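Local coordinates for putative branched-chain amino acid transport system substrate-binding protein (Rhodopseudomonas palustris, PDB 3TX6) that probably captures aromatic acids related to lignin breakdown in the periplasm and hands them to an ABC transporter for uptake, at residues N29-V34 / D289-L294; D71-S76 / V83-V88; E295-V300 / E314-A319. All coordinates share one frame; numbering follows the deposited sequence. Where two conformers were deposited one is given.

Overall arrangement
From the N terminus, residues 29-34 follow helix 21-29 and are met 255 residues later by residues 289-294 of helix 282-304, which close contact 1. Inside this long loop lies contact 2, a short closure in which strand 72-75 meets helix 79-92 one connection later. Contact 3 opens after contact 1 closes, with residues 295-300 of the same helix, and joins them 13 residues later, after a short turn, to helix 310-322. The excursion through the second lobe also lies inside the loop of contact 1. Helix 282-304 packs on the turn after helix 21-29 and touches strand 72-75 through Phe291 on Met74 and Leu294 on Val72; Ile316 of contact 3 reaches Val72 too.

Contact 1 (N29-V34 / D289-L294); sequences NALEFV and DAFKVL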
ATOM      1  N   ASN A  29       0.248  -4.997 -13.906  1.00 13.81           N
ATOM      2  CA  ASN A  29       0.025  -4.227 -15.129  1.00 14.16           C
ATOM      3  C   ASN A  29       0.879  -2.949 -15.173  1.00 14.39           C
ATOM      4  O   ASN A  29       1.278  -2.499 -16.238  1.00 15.11           O
ATOM      5  CB  ASN A  29      -1.441  -3.883 -15.318  1.00 13.99           C
ATOM      6  CG  ASN A  29      -2.301  -5.063 -15.713  1.00 15.68           C
ATOM      7  OD1 ASN A  29      -1.805  -6.087 -16.134  1.00 18.84           O
ATOM      8  ND2 ASN A  29      -3.612  -4.892 -15.596  1.00 16.91           N
ATOM      9  N   ALA A  30       1.174  -2.352 -14.019  1.00 15.22           N
ATOM     10  CA  ALA A  30       1.904  -1.120 -14.003  1.00 14.67           C
ATOM     11  C   ALA A  30       3.342  -1.344 -14.520  1.00 15.56           C
ATOM     12  O   ALA A  30       4.017  -0.369 -14.914  1.00 16.55           O
ATOM     13  CB  ALA A  30       1.948  -0.539 -12.579  1.00 16.93           C
ATOM     14  N   LEU A  31       3.814  -2.594 -14.479  1.00 14.80           N
ATOM     15  CA  LEU A  31       5.154  -2.904 -14.922  1.00 15.93           C
ATOM     16  C   LEU A  31       5.367  -2.613 -16.421  1.00 14.92           C
ATOM     17  O   LEU A  31       6.525  -2.473 -16.884  1.00 15.94           O
ATOM     18  CB  LEU A  31       5.479  -4.370 -14.648  1.00 15.45           C
ATOM     19  CG  LEU A  31       5.387  -4.810 -13.167  1.00 15.28           C
ATOM     20  CD1 LEU A  31       5.573  -6.312 -13.054  1.00 18.03           C
ATOM     21  CD2 LEU A  31       6.397  -4.047 -12.323  1.00 16.01           C
ATOM     22  N   GLU A  32       4.277  -2.468 -17.190  1.00 15.60           N
ATOM     23  CA  GLU A  32       4.408  -2.090 -18.606  1.00 17.15           C
ATOM     24  C   GLU A  32       4.969  -0.664 -18.784  1.00 16.45           C
ATOM     25  O   GLU A  32       5.526  -0.336 -19.828  1.00 19.48           O
ATOM     26  CB  GLU A  32       3.039  -2.212 -19.281  1.00 19.40           C
ATOM     27  CG  GLU A  32       3.079  -1.897 -20.790  1.00 22.33           C
ATOM     28  CD  GLU A  32       1.808  -2.245 -21.536  1.00 28.15           C
ATOM     29  OE1 GLU A  32       0.919  -2.891 -20.949  1.00 30.63           O
ATOM     30  OE2 GLU A  32       1.727  -1.878 -22.723  1.00 37.07           O
ATOM     31  N   PHE A  33       4.797   0.152 -17.737  1.00 14.80           N
ATOM     32  CA  PHE A  33       5.007   1.589 -17.790  1.00 17.13           C
ATOM     33  C   PHE A  33       6.256   2.077 -17.087  1.00 17.95           C
ATOM     34  O   PHE A  33       6.542   3.268 -17.106  1.00 20.58           O
ATOM     35  CB  PHE A  33       3.770   2.321 -17.310  1.00 16.55           C
ATOM     36  CG  PHE A  33       2.516   1.804 -17.943  1.00 17.09           C
ATOM     37  CD1 PHE A  33       2.420   1.704 -19.319  1.00 20.23           C
ATOM     38  CD2 PHE A  33       1.482   1.325 -17.181  1.00 18.67           C
ATOM     39  CE1 PHE A  33       1.280   1.201 -19.919  1.00 21.78           C
ATOM     40  CE2 PHE A  33       0.368   0.799 -17.779  1.00 21.35           C
ATOM     41  CZ  PHE A  33       0.265   0.731 -19.159  1.00 19.76           C
ATOM     42  N   VAL A  34       6.983   1.149 -16.475  1.00 16.90           N
ATOM     43  CA  VAL A  34       8.225   1.460 -15.754  1.00 16.08           C
ATOM     44  C   VAL A  34       9.405   1.393 -16.708  1.00 16.06           C
ATOM     45  O   VAL A  34       9.296   0.876 -17.811  1.00 18.31           O
ATOM     46  CB  VAL A  34       8.416   0.538 -14.519  1.00 16.97           C
ATOM     47  CG1 VAL A  34       7.188   0.648 -13.603  1.00 16.51           C
ATOM     48  CG2 VAL A  34       8.681  -0.899 -14.902  1.00 15.81           C
ATOM     49  N   ASP A 289       6.095   3.163  -8.362  1.00 14.03           N
ATOM     50  CA  ASP A 289       6.976   3.957  -7.503  1.00 15.23           C
ATOM     51  C   ASP A 289       8.224   3.165  -7.101  1.00 13.59           C
ATOM     52  O   ASP A 289       9.286   3.740  -6.935  1.00 15.17           O
ATOM     53  CB  ASP A 289       6.233   4.392  -6.265  1.00 14.55           C
ATOM     54  CG  ASP A 289       5.204   5.465  -6.538  1.00 16.12           C
ATOM     55  OD1 ASP A 289       5.157   5.964  -7.682  1.00 16.45           O
ATOM     56  OD2 ASP A 289       4.494   5.841  -5.583  1.00 15.68           O
ATOM     57  N   ALA A 290       8.088   1.849  -6.912  1.00 13.70           N
ATOM     58  CA  ALA A 290       9.244   1.038  -6.583  1.00 13.33           C
ATOM     59  C   ALA A 290      10.330   1.198  -7.668  1.00 13.32           C
ATOM     60  O   ALA A 290      11.548   1.265  -7.376  1.00 13.61           O
ATOM     61  CB  ALA A 290       8.881  -0.427  -6.376  1.00 14.81           C
ATOM     62  N   PHE A 291       9.918   1.279  -8.927  1.00 13.98           N
ATOM     63  CA  PHE A 291      10.854   1.526 -10.027  1.00 13.70           C
ATOM     64  C   PHE A 291      11.386   2.938 -10.039  1.00 16.37           C
ATOM     65  O   PHE A 291      12.530   3.132 -10.434  1.00 15.32           O
ATOM     66  CB  PHE A 291      10.263   1.108 -11.369  1.00 13.93           C
ATOM     67  CG  PHE A 291      10.287  -0.404 -11.587  1.00 15.47           C
ATOM     68  CD1 PHE A 291       9.329  -1.229 -10.989  1.00 15.45           C
ATOM     69  CD2 PHE A 291      11.267  -0.982 -12.372  1.00 15.98           C
ATOM     70  CE1 PHE A 291       9.370  -2.592 -11.181  1.00 15.66           C
ATOM     71  CE2 PHE A 291      11.297  -2.348 -12.581  1.00 19.51           C
ATOM     72  CZ  PHE A 291      10.348  -3.154 -12.004  1.00 15.96           C
ATOM     73  N   LYS A 292      10.578   3.924  -9.653  1.00 16.28           N
ATOM     74  CA  LYS A 292      11.099   5.282  -9.477  1.00 18.14           C
ATOM     75  C   LYS A 292      12.202   5.263  -8.417  1.00 15.25           C
ATOM     76  O   LYS A 292      13.232   5.919  -8.587  1.00 15.80           O
ATOM     77  CB  LYS A 292       9.994   6.272  -9.089  1.00 18.18           C
ATOM     78  CG  LYS A 292       8.987   6.587 -10.193  1.00 20.84           C
ATOM     79  CD  LYS A 292       9.661   7.266 -11.389  1.00 23.76           C
ATOM     80  CE  LYS A 292       8.667   7.810 -12.393  1.00 24.92           C
ATOM     81  NZ  LYS A 292       9.253   8.557 -13.562  1.00 33.00           N
ATOM     82  N   VAL A 293      12.034   4.478  -7.337  1.00 15.19           N
ATOM     83  CA  VAL A 293      13.111   4.354  -6.331  1.00 14.09           C
ATOM     84  C   VAL A 293      14.363   3.748  -6.961  1.00 13.58           C
ATOM     85  O   VAL A 293      15.487   4.244  -6.746  1.00 15.43           O
ATOM     86  CB  VAL A 293      12.627   3.594  -5.063  1.00 13.98           C
ATOM     87  CG1 VAL A 293      13.797   3.210  -4.151  1.00 14.78           C
ATOM     88  CG2 VAL A 293      11.551   4.383  -4.349  1.00 16.67           C
ATOM     89  N   LEU A 294      14.178   2.665  -7.733  1.00 13.14           N
ATOM     90  CA  LEU A 294      15.286   2.069  -8.447  1.00 13.80           C
ATOM     91  C   LEU A 294      15.990   3.033  -9.416  1.00 13.88           C
ATOM     92  O   LEU A 294      17.226   2.991  -9.528  1.00 15.00           O
ATOM     93  CB  LEU A 294      14.881   0.796  -9.175  1.00 15.25           C
ATOM     94  CG  LEU A 294      14.458  -0.383  -8.284  1.00 15.39           C
ATOM     95  CD1 LEU A 294      14.228  -1.634  -9.146  1.00 20.11           C
ATOM     96  CD2 LEU A 294      15.471  -0.617  -7.169  1.00 18.17           C
TER
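Leu31, in the short 3-10 turn that follows helix 21-29, is the first residue of its segment to meet Phe291. CG stands beside the backbone N and anti to the carbonyl carbon (chi1 -59°), which carries the CD2 branch over to the aromatic ring; CD2 lies 3.5 Å from Phe291 CE1 and approaches obliquely. The same methyl is 4.1 Å from Phe291 CZ, so Leu31 touches the CE1-CZ side of the ring, while Val34 lies over the face. Glu32 and Phe33 turn elsewhere: Glu32 forms a salt bridge with Lys274, and Phe33 packs on Ala270 and Tyr271 of helix 261-275. Val34 then brings the two segments closest, CA to CA, its CA standing 6.3 Å from the CA of Phe291. Its CG2 sits over the centre of one face of the Phe291 ring, 3.6 Å from the centroid and only 12° off the ring normal, a well-formed CH-pi contact. CB stands 3.6 Å from Phe291 CG, and CG1 reaches back to the root of the aromatic side chain, 3.8 Å from Phe291 CB. One valine thus covers the ring face from CB outward, while the two side chains cross at about a right angle. Every touching group is hydrocarbon, and the contact is apolar van der Waals packing with one CH-pi contact. Beyond it the Phe291 ring also packs on Ile10 and Ile12 of strand 8-14 and on Leu43 and Val45 of strand 41-49, and Leu31 on Ile12 and Val47. The phenylalanine is therefore a helix residue wedged between the parallel strands 8-14 and 41-49 of the mixed sheet and the turn beside them, a layering of helix on sheet typical of the alpha/beta lobes of periplasmic binding proteins.

Contact 2 (D71-S76 / V83-V88); sequences DVIMGS and VAVSNV
Ser76 OG is gripped by Asp50 OD2 through a hydrogen bond and more weakly by Thr15 OG1, while its backbone N bonds to Thr82 OG1 and stands 4.4 Å from Val85 CG2. Before it runs a cis peptide from Gly75, whose carbonyl O is bonded to His96 NE2 and lies 4.5 Å from Val85 CB. These bonds hold the backbone at Gly75-Ser76 beside helix 79-92. The apolar half of the contact lies further back. Ile73 holds CG1 between the backbone N and the carbonyl carbon (chi1 67°); the chain then extends (chi2 175°), and CD1 meets Val85 CG1 at 3.8 Å. The two side chains slide past each other in opposite directions. Val85 lies alongside Ile73 and, more loosely, by the Gly75-Ser76 backbone. Gly75 CA and Val85 CA are 6.9 Å apart; Gly75, with no side chain, leaves its backbone beside the valine, and its backbone angles also suit glycine. The Ser76 side chain is about 9 Å from the bound 3-(4-hydroxyphenyl)pyruvic acid. Strand 72-75, helix 79-92 and parallel strand 96-98 form a beta-alpha-beta crossover of the Rossmann-like lobe of this binding-protein family.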
ATOM      1  N   ASP A  71      18.868  -8.962  -7.911  1.00 13.00           N
ATOM      2  CA  ASP A  71      19.440  -7.831  -7.179  1.00 14.24           C
ATOM      3  C   ASP A  71      18.466  -7.201  -6.212  1.00 13.84           C
ATOM      4  O   ASP A  71      18.870  -6.640  -5.225  1.00 15.09           O
ATOM      5  CB  ASP A  71      19.896  -6.821  -8.212  1.00 14.32           C
ATOM      6  CG  ASP A  71      20.977  -7.392  -9.123  1.00 16.27           C
ATOM      7  OD1 ASP A  71      22.047  -7.755  -8.648  1.00 17.70           O
ATOM      8  OD2 ASP A  71      20.714  -7.488 -10.347  1.00 15.90           O
ATOM      9  N   VAL A  72      17.181  -7.216  -6.579  1.00 13.20           N
ATOM     10  CA  VAL A  72      16.090  -6.623  -5.779  1.00 13.26           C
ATOM     11  C   VAL A  72      14.877  -7.523  -5.880  1.00 13.37           C
ATOM     12  O   VAL A  72      14.618  -8.082  -6.966  1.00 14.53           O
ATOM     13  CB  VAL A  72      15.700  -5.205  -6.322  1.00 15.03           C
ATOM     14  CG1 VAL A  72      14.614  -4.539  -5.504  1.00 15.21           C
ATOM     15  CG2 VAL A  72      16.943  -4.305  -6.384  1.00 15.92           C
ATOM     16  N   ILE A  73      14.125  -7.630  -4.785  1.00 13.31           N
ATOM     17  CA  ILE A  73      12.843  -8.318  -4.795  1.00 13.44           C
ATOM     18  C   ILE A  73      11.749  -7.382  -4.309  1.00 12.75           C
ATOM     19  O   ILE A  73      11.997  -6.472  -3.506  1.00 14.64           O
ATOM     20  CB  ILE A  73      12.896  -9.672  -4.053  1.00 14.67           C
ATOM     21  CG1 ILE A  73      13.117  -9.555  -2.600  1.00 17.80           C
ATOM     22  CG2 ILE A  73      13.903 -10.580  -4.706  1.00 16.09           C
ATOM     23  CD1 ILE A  73      13.036 -10.904  -1.869  1.00 21.02           C
HETATM   24  N   MSE A  74      10.553  -7.573  -4.851  0.50 13.08           N
HETATM   25  CA  MSE A  74       9.416  -6.718  -4.555  0.50 12.04           C
HETATM   26  C   MSE A  74       8.200  -7.573  -4.255  0.50 12.36           C
HETATM   27  O   MSE A  74       8.029  -8.661  -4.772  0.50 13.13           O
HETATM   28  CB  MSE A  74       9.036  -5.835  -5.754  0.50 12.58           C
HETATM   29  CG  MSE A  74      10.211  -5.059  -6.312  0.50 15.64           C
HETATM   30 SE   MSE A  74       9.697  -3.948  -7.820  0.50 19.80          SE
HETATM   31  CE  MSE A  74       7.822  -3.781  -7.379  0.50 14.16           C
ATOM     32  N   GLY A  75       7.350  -7.061  -3.378  1.00 13.18           N
ATOM     33  CA  GLY A  75       6.058  -7.671  -3.130  1.00 14.27           C
ATOM     34  C   GLY A  75       5.752  -7.693  -1.651  1.00 12.82           C
ATOM     35  O   GLY A  75       6.516  -7.154  -0.828  1.00 12.52           O
ATOM     36  N   SER A  76       4.643  -8.291  -1.251  1.00 12.58           N
ATOM     37  CA  SER A  76       3.576  -8.788  -2.096  1.00 13.18           C
ATOM     38  C   SER A  76       2.456  -7.721  -2.026  1.00 12.89           C
ATOM     39  O   SER A  76       2.721  -6.579  -1.739  1.00 14.21           O
ATOM     40  CB  SER A  76       3.139 -10.194  -1.590  1.00 14.01           C
ATOM     41  OG  SER A  76       2.025 -10.721  -2.308  1.00 14.49           O
ATOM     42  N   VAL A  83       5.126 -10.073   4.695  1.00 14.70           N
ATOM     43  CA  VAL A  83       5.955 -10.510   5.813  1.00 14.31           C
ATOM     44  C   VAL A  83       6.863 -11.676   5.393  1.00 15.54           C
ATOM     45  O   VAL A  83       8.075 -11.668   5.669  1.00 16.47           O
ATOM     46  CB  VAL A  83       5.111 -10.830   7.054  1.00 14.46           C
ATOM     47  CG1 VAL A  83       5.946 -11.558   8.117  1.00 16.80           C
ATOM     48  CG2 VAL A  83       4.479  -9.531   7.635  1.00 16.79           C
ATOM     49  N   ALA A  84       6.294 -12.629   4.676  1.00 14.50           N
ATOM     50  CA  ALA A  84       7.040 -13.764   4.161  1.00 15.13           C
ATOM     51  C   ALA A  84       8.187 -13.356   3.236  1.00 14.19           C
ATOM     52  O   ALA A  84       9.307 -13.900   3.349  1.00 15.50           O
ATOM     53  CB  ALA A  84       6.117 -14.763   3.464  1.00 17.05           C
ATOM     54  N   VAL A  85       7.925 -12.439   2.311  1.00 12.67           N
ATOM     55  CA  VAL A  85       8.957 -11.971   1.423  1.00 12.28           C
ATOM     56  C   VAL A  85      10.077 -11.318   2.212  1.00 12.94           C
ATOM     57  O   VAL A  85      11.243 -11.540   1.934  1.00 13.87           O
ATOM     58  CB  VAL A  85       8.386 -11.017   0.360  1.00 12.40           C
ATOM     59  CG1 VAL A  85       9.511 -10.436  -0.504  1.00 14.28           C
ATOM     60  CG2 VAL A  85       7.344 -11.734  -0.535  1.00 13.62           C
ATOM     61  N   SER A  86       9.714 -10.515   3.212  1.00 13.19           N
ATOM     62  CA  SER A  86      10.706  -9.853   4.057  1.00 12.87           C
ATOM     63  C   SER A  86      11.588 -10.845   4.790  1.00 13.22           C
ATOM     64  O   SER A  86      12.822 -10.642   4.862  1.00 14.73           O
ATOM     65  CB  SER A  86      10.031  -8.850   5.049  1.00 14.00           C
ATOM     66  OG  SER A  86      10.980  -8.176   5.803  1.00 15.18           O
ATOM     67  N   ASN A  87      10.982 -11.937   5.289  1.00 14.17           N
ATOM     68  CA  ASN A  87      11.732 -13.002   5.946  1.00 17.58           C
ATOM     69  C   ASN A  87      12.799 -13.560   5.008  1.00 14.85           C
ATOM     70  O   ASN A  87      13.959 -13.695   5.394  1.00 18.00           O
ATOM     71  CB  ASN A  87      10.837 -14.147   6.405  1.00 22.83           C
ATOM     72  CG  ASN A  87       9.941 -13.761   7.567  1.00 26.84           C
ATOM     73  OD1 ASN A  87      10.194 -12.784   8.295  1.00 29.20           O
ATOM     74  ND2 ASN A  87       8.844 -14.504   7.718  1.00 35.82           N
ATOM     75  N   VAL A  88      12.409 -13.821   3.766  1.00 14.68           N
ATOM     76  CA  VAL A  88      13.331 -14.383   2.785  1.00 13.61           C
ATOM     77  C   VAL A  88      14.451 -13.379   2.435  1.00 15.06           C
ATOM     78  O   VAL A  88      15.636 -13.734   2.398  1.00 15.15           O
ATOM     79  CB  VAL A  88      12.598 -14.864   1.527  1.00 15.51           C
ATOM     80  CG1 VAL A  88      13.607 -15.316   0.445  1.00 16.64           C
ATOM     81  CG2 VAL A  88      11.647 -16.007   1.884  1.00 17.70           C
TER

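Contact 3 (E295-V300 / E314-A319); sequences ERVVPV and EAIRKA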
ATOM      1  N   GLU A 295      15.254   3.889 -10.112  1.00 15.42           N
ATOM      2  CA  GLU A 295      15.897   4.881 -10.963  1.00 15.96           C
ATOM      3  C   GLU A 295      16.854   5.819 -10.199  1.00 15.95           C
ATOM      4  O   GLU A 295      17.794   6.304 -10.806  1.00 15.77           O
ATOM      5  CB  GLU A 295      14.866   5.730 -11.705  1.00 19.87           C
ATOM      6  CG  GLU A 295      14.153   5.005 -12.821  1.00 18.19           C
ATOM      7  CD  GLU A 295      13.180   5.943 -13.523  1.00 26.40           C
ATOM      8  OE1 GLU A 295      13.438   7.171 -13.628  1.00 36.54           O
ATOM      9  OE2 GLU A 295      12.155   5.505 -13.974  1.00 24.92           O
ATOM     10  N   ARG A 296      16.614   6.052  -8.908  1.00 16.18           N
ATOM     11  CA  ARG A 296      17.518   6.853  -8.051  1.00 16.61           C
ATOM     12  C   ARG A 296      18.663   6.012  -7.501  1.00 16.81           C
ATOM     13  O   ARG A 296      19.826   6.458  -7.531  1.00 19.02           O
ATOM     14  CB  ARG A 296      16.789   7.449  -6.818  1.00 20.51           C
ATOM     15  CG  ARG A 296      16.035   8.703  -7.108  1.00 27.28           C
ATOM     16  CD  ARG A 296      16.943   9.911  -7.321  1.00 22.82           C
ATOM     17  NE  ARG A 296      17.710  10.390  -6.177  1.00 24.66           N
ATOM     18  CZ  ARG A 296      17.281  11.261  -5.244  1.00 22.69           C
ATOM     19  NH1 ARG A 296      16.057  11.750  -5.230  1.00 22.41           N
ATOM     20  NH2 ARG A 296      18.098  11.629  -4.290  1.00 21.46           N
ATOM     21  N   VAL A 297      18.357   4.815  -6.979  1.00 15.82           N
ATOM     22  CA  VAL A 297      19.365   4.137  -6.187  1.00 14.99           C
ATOM     23  C   VAL A 297      20.286   3.250  -7.054  1.00 15.81           C
ATOM     24  O   VAL A 297      21.443   3.035  -6.727  1.00 17.74           O
ATOM     25  CB  VAL A 297      18.800   3.311  -5.026  1.00 15.74           C
ATOM     26  CG1 VAL A 297      18.121   4.182  -3.971  1.00 17.74           C
ATOM     27  CG2 VAL A 297      17.936   2.144  -5.463  1.00 16.49           C
ATOM     28  N   VAL A 298      19.774   2.695  -8.134  1.00 14.05           N
ATOM     29  CA  VAL A 298      20.595   1.832  -8.990  1.00 15.43           C
ATOM     30  C   VAL A 298      21.802   2.587  -9.587  1.00 16.06           C
ATOM     31  O   VAL A 298      22.907   2.031  -9.588  1.00 16.64           O
ATOM     32  CB  VAL A 298      19.731   1.122 -10.074  1.00 16.73           C
ATOM     33  CG1 VAL A 298      20.621   0.543 -11.202  1.00 20.24           C
ATOM     34  CG2 VAL A 298      18.836   0.052  -9.413  1.00 19.45           C
ATOM     35  N   PRO A 299      21.601   3.813 -10.138  1.00 16.11           N
ATOM     36  CA  PRO A 299      22.835   4.472 -10.651  1.00 16.32           C
ATOM     37  C   PRO A 299      23.903   4.686  -9.577  1.00 17.58           C
ATOM     38  O   PRO A 299      25.079   4.578  -9.864  1.00 19.23           O
ATOM     39  CB  PRO A 299      22.321   5.798 -11.252  1.00 17.12           C
ATOM     40  CG  PRO A 299      20.878   5.488 -11.604  1.00 16.32           C
ATOM     41  CD  PRO A 299      20.383   4.560 -10.507  1.00 16.77           C
ATOM     42  N   VAL A 300      23.488   4.933  -8.333  1.00 15.30           N
ATOM     43  CA  VAL A 300      24.428   5.054  -7.234  1.00 15.95           C
ATOM     44  C   VAL A 300      25.201   3.735  -7.025  1.00 14.52           C
ATOM     45  O   VAL A 300      26.458   3.736  -6.984  1.00 16.57           O
ATOM     46  CB  VAL A 300      23.742   5.509  -5.927  1.00 17.69           C
ATOM     47  CG1 VAL A 300      24.735   5.525  -4.752  1.00 18.25           C
ATOM     48  CG2 VAL A 300      23.078   6.862  -6.107  1.00 20.43           C
ATOM     49  N   GLU A 314      24.444  -4.812  -1.538  1.00 14.67           N
ATOM     50  CA  GLU A 314      24.836  -3.980  -0.427  1.00 15.39           C
ATOM     51  C   GLU A 314      24.822  -2.494  -0.811  1.00 15.31           C
ATOM     52  O   GLU A 314      24.385  -1.661  -0.037  1.00 16.21           O
ATOM     53  CB  GLU A 314      26.209  -4.428   0.089  1.00 16.64           C
ATOM     54  CG  GLU A 314      26.786  -3.560   1.180  1.00 19.77           C
ATOM     55  CD  GLU A 314      26.073  -3.689   2.512  1.00 18.50           C
ATOM     56  OE1 GLU A 314      25.148  -4.505   2.667  1.00 20.19           O
ATOM     57  OE2 GLU A 314      26.500  -2.984   3.449  1.00 25.34           O
ATOM     58  N   ALA A 315      25.290  -2.162  -2.003  1.00 14.39           N
ATOM     59  CA  ALA A 315      25.338  -0.758  -2.451  1.00 14.37           C
ATOM     60  C   ALA A 315      23.912  -0.221  -2.647  1.00 15.69           C
ATOM     61  O   ALA A 315      23.659   0.950  -2.364  1.00 15.77           O
ATOM     62  CB  ALA A 315      26.164  -0.595  -3.723  1.00 16.38           C
ATOM     63  N   ILE A 316      22.989  -1.071  -3.104  0.50 14.92           N
ATOM     64  CA  ILE A 316      21.592  -0.669  -3.156  0.50 13.85           C
ATOM     65  C   ILE A 316      21.071  -0.362  -1.754  0.50 13.62           C
ATOM     66  O   ILE A 316      20.404   0.656  -1.529  0.50 15.21           O
ATOM     67  CB  ILE A 316      20.716  -1.707  -3.871  0.50 13.71           C
ATOM     68  CG1 ILE A 316      21.113  -1.746  -5.350  0.50 13.75           C
ATOM     69  CG2 ILE A 316      19.224  -1.414  -3.668  0.50 14.09           C
ATOM     70  CD1 ILE A 316      20.427  -2.820  -6.157  0.50 13.30           C
ATOM     71  N   ARG A 317      21.324  -1.285  -0.828  1.00 15.34           N
ATOM     72  CA  ARG A 317      20.917  -1.083   0.580  1.00 14.05           C
ATOM     73  C   ARG A 317      21.393   0.270   1.110  1.00 14.03           C
ATOM     74  O   ARG A 317      20.627   1.023   1.709  1.00 16.49           O
ATOM     75  CB  ARG A 317      21.442  -2.181   1.473  1.00 14.87           C
ATOM     76  CG  ARG A 317      20.897  -2.148   2.900  1.00 15.22           C
ATOM     77  CD  ARG A 317      21.480  -3.266   3.790  1.00 14.86           C
ATOM     78  NE  ARG A 317      22.895  -3.096   4.132  1.00 17.22           N
ATOM     79  CZ  ARG A 317      23.348  -2.361   5.153  1.00 19.69           C
ATOM     80  NH1 ARG A 317      22.514  -1.663   5.908  1.00 22.95           N
ATOM     81  NH2 ARG A 317      24.644  -2.274   5.401  1.00 26.36           N
ATOM     82  N   LYS A 318      22.668   0.559   0.913  1.00 15.52           N
ATOM     83  CA  LYS A 318      23.216   1.826   1.398  1.00 16.15           C
ATOM     84  C   LYS A 318      22.629   3.024   0.629  1.00 15.57           C
ATOM     85  O   LYS A 318      22.370   4.063   1.232  1.00 16.78           O
ATOM     86  CB  LYS A 318      24.749   1.848   1.326  1.00 18.24           C
ATOM     87  CG  LYS A 318      25.425   0.832   2.222  1.00 22.68           C
ATOM     88  CD  LYS A 318      25.288   1.135   3.701  1.00 33.46           C
ATOM     89  CE  LYS A 318      26.449   0.557   4.515  1.00 42.97           C
ATOM     90  NZ  LYS A 318      26.286   0.821   5.982  1.00 62.27           N
ATOM     91  N   ALA A 319      22.376   2.865  -0.665  1.00 16.36           N
ATOM     92  CA  ALA A 319      21.823   3.954  -1.482  1.00 15.72           C
ATOM     93  C   ALA A 319      20.397   4.300  -1.106  1.00 16.03           C
ATOM     94  O   ALA A 319      19.984   5.467  -1.191  1.00 16.88           O
ATOM     95  CB  ALA A 319      21.951   3.646  -2.938  1.00 15.57           C
TER
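Val297 brings every atom of its side chain against helix 310-322. Its CB starts the contact, 3.8 Å from Ala319 CB. CG1, set beside the backbone N (chi1 -65°), runs on to the backbone of the same alanine and lies 3.6 Å from Ala319 O, so a methyl rests against a carbonyl oxygen. The other branch, CG2, turns to the preceding turn of the partner helix and meets Ile316 CG2 at 4.2 Å, in the conformer of the isoleucine described; these two side chains cross at about a right angle. One turn on, Val300 comes at the alanine methyl with its CG1 branch, 3.8 Å from Ala319 CB. The small alanine side chain is thus held by two valines, and its size lets the backbones approach: Val297 CA and Ala319 CA are 5.3 Å apart. The helix segments come within 8.5 Å axis to axis, with 129° between their N-to-C directions. Helix 282-304 is kinked here, the N of Pro299 having no bond to the turn before. Arg317 grips Glu314 side-on within its own helix, NE reaching OE1 and NH2 reaching OE2, the latter at 2.8 Å. Arg296 takes no part and forms a salt bridge with Glu323, which itself borders Val300. What joins these two segments is valine, alanine and isoleucine surface plus one backbone carbonyl, which suggests that apolar packing and burial, not polar bonds, hold them together.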